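Local structure of uncharacterized protein (Chaetomium thermophilum, 3LPZ) at residues Lys99-Leu104 and His139-Thr144. The protein probably acts in the Get pathway of tail-anchored protein biogenesis as Get4, an alpha-solenoid adaptor that binds Get5 and other partners. Residues are numbered along the deposited sequence; the frame is centred on the assembly and turned at random.
Sequences KLLGCL and HHVVGT
L101 lays its CD2 methyl over the branch point of V141, 3.7 Å from CB, and the same methyl also meets both gamma carbons of the valine. This is helix-to-helix packing inside the alpha-solenoid of Get4: the segments 99-104 and 139-144, on helices 94-104 and 136-148, run almost parallel, their axes 8° apart, while helix 112-128 lies between them in sequence and packs against L104 and V142. The two segment axes stay 11.5 Å apart, and the leucines span that distance differently. L104 points its CB at the second helix, whereas L101 sets out to one side and reaches it only with its end, through CD2. In L104, CG is held anti to the backbone N (chi1 -176°), which carries the branched end, CG and its two methyls, out toward the valines. Its CD2 sits 3.8 Å from CG2 of V142, the two side chains meeting at about a right angle, and 4.0 Å from CG1 of V141, where the side chains slide past each other in opposite directions. One leucine methyl thus touches two consecutive valines, and V141 CG1 in turn lies within 4.0 Å of a methyl from each leucine. No hydrogen bond crosses the interface; it is held by apolar contact alone, over a modest 148 Å² summed for both sides. L100 turns instead to helices 71-88 and 112-128, which suits a bulky aliphatic chain in the interior of the solenoid. Further along the second helix, the T144 hydroxyl folds back along its own helix, and OG1 donates to V141 O at 2.9 Å, tilted 22° from the carbonyl plane.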
loop_
_atom_site.group_PDB
_atom_site.type_symbol
_atom_site.label_atom_id
_atom_site.label_comp_id
_atom_site.label_asym_id
_atom_site.label_seq_id
_atom_site.Cartn_x
_atom_site.Cartn_y
_atom_site.Cartn_z
ATOM N N LYS A 99 19.118 -0.888 7.739
ATOM C CA LYS A 99 19.824 -2.072 7.211
ATOM C C LYS A 99 18.944 -2.838 6.229
ATOM O O LYS A 99 19.432 -3.334 5.204
ATOM C CB LYS A 99 20.284 -2.982 8.350
ATOM C CG LYS A 99 21.422 -2.387 9.149
ATOM C CD LYS A 99 21.875 -3.325 10.279
ATOM C CE LYS A 99 22.921 -2.655 11.204
ATOM N NZ LYS A 99 22.330 -1.584 12.061
ATOM N N LEU A 100 17.656 -2.968 6.550
ATOM C CA LEU A 100 16.732 -3.723 5.679
ATOM C C LEU A 100 16.511 -2.984 4.350
ATOM O O LEU A 100 16.492 -3.624 3.281
ATOM C CB LEU A 100 15.408 -4.042 6.393
ATOM C CG LEU A 100 15.577 -5.002 7.592
ATOM C CD1 LEU A 100 14.271 -5.116 8.388
ATOM C CD2 LEU A 100 16.003 -6.413 7.138
ATOM N N LEU A 101 16.386 -1.655 4.413
ATOM C CA LEU A 101 16.261 -0.844 3.178
ATOM C C LEU A 101 17.534 -0.888 2.350
ATOM O O LEU A 101 17.477 -0.885 1.123
ATOM C CB LEU A 101 15.880 0.630 3.495
ATOM C CG LEU A 101 14.488 0.804 4.101
ATOM C CD1 LEU A 101 14.339 2.229 4.589
ATOM C CD2 LEU A 101 13.374 0.465 3.062
ATOM N N GLY A 102 18.687 -0.941 3.016
ATOM C CA GLY A 102 19.952 -1.076 2.300
ATOM C C GLY A 102 19.985 -2.380 1.496
ATOM O O GLY A 102 20.486 -2.399 0.348
ATOM N N CYS A 103 19.488 -3.471 2.076
ATOM C CA CYS A 103 19.396 -4.751 1.328
ATOM C C CYS A 103 18.365 -4.676 0.195
ATOM O O CYS A 103 18.651 -5.054 -0.963
ATOM C CB CYS A 103 19.050 -5.924 2.259
ATOM S SG CYS A 103 20.338 -6.302 3.488
ATOM N N LEU A 104 17.179 -4.177 0.537
ATOM C CA LEU A 104 16.043 -4.086 -0.399
ATOM C C LEU A 104 16.413 -3.437 -1.728
ATOM O O LEU A 104 16.082 -3.957 -2.814
ATOM C CB LEU A 104 14.895 -3.273 0.231
ATOM C CG LEU A 104 13.596 -3.161 -0.599
ATOM C CD1 LEU A 104 13.014 -4.543 -0.846
ATOM C CD2 LEU A 104 12.521 -2.243 0.083
ATOM N N HIS A 139 6.529 0.098 4.002
ATOM C CA HIS A 139 5.450 0.052 2.997
ATOM C C HIS A 139 5.646 1.134 1.927
ATOM O O HIS A 139 5.456 0.876 0.728
ATOM C CB HIS A 139 4.055 0.237 3.621
ATOM C CG HIS A 139 3.495 -1.011 4.235
ATOM N ND1 HIS A 139 3.327 -2.180 3.523
ATOM C CD2 HIS A 139 3.052 -1.271 5.491
ATOM C CE1 HIS A 139 2.797 -3.109 4.306
ATOM N NE2 HIS A 139 2.624 -2.586 5.508
ATOM N N HIS A 140 5.994 2.345 2.355
ATOM C CA HIS A 140 6.261 3.407 1.406
ATOM C C HIS A 140 7.356 3.047 0.368
ATOM O O HIS A 140 7.158 3.179 -0.836
ATOM C CB HIS A 140 6.645 4.707 2.100
ATOM C CG HIS A 140 7.001 5.792 1.121
ATOM N ND1 HIS A 140 6.043 6.469 0.396
ATOM C CD2 HIS A 140 8.201 6.278 0.717
ATOM C CE1 HIS A 140 6.642 7.337 -0.411
ATOM N NE2 HIS A 140 7.950 7.249 -0.228
ATOM N N VAL A 141 8.522 2.660 0.861
ATOM C CA VAL A 141 9.623 2.304 -0.016
ATOM C C VAL A 141 9.307 1.109 -0.947
ATOM O O VAL A 141 9.573 1.189 -2.136
ATOM C CB VAL A 141 10.936 2.115 0.769
ATOM C CG1 VAL A 141 12.070 1.699 -0.210
ATOM C CG2 VAL A 141 11.286 3.449 1.511
ATOM N N VAL A 142 8.717 0.039 -0.424
ATOM C CA VAL A 142 8.342 -1.105 -1.251
ATOM C C VAL A 142 7.340 -0.618 -2.309
ATOM O O VAL A 142 7.437 -0.952 -3.491
ATOM C CB VAL A 142 7.710 -2.241 -0.386
ATOM C CG1 VAL A 142 7.035 -3.318 -1.261
ATOM C CG2 VAL A 142 8.783 -2.860 0.535
ATOM N N GLY A 143 6.389 0.205 -1.864
ATOM C CA GLY A 143 5.387 0.749 -2.765
ATOM C C GLY A 143 6.012 1.571 -3.880
ATOM O O GLY A 143 5.622 1.417 -5.052
ATOM N N THR A 144 6.994 2.413 -3.542
ATOM C CA THR A 144 7.660 3.221 -4.586
ATOM C C THR A 144 8.490 2.367 -5.565
ATOM O O THR A 144 8.536 2.656 -6.770
ATOM C CB THR A 144 8.539 4.355 -4.048
ATOM O OG1 THR A 144 9.709 3.791 -3.412
ATOM C CG2 THR A 144 7.743 5.190 -3.044
#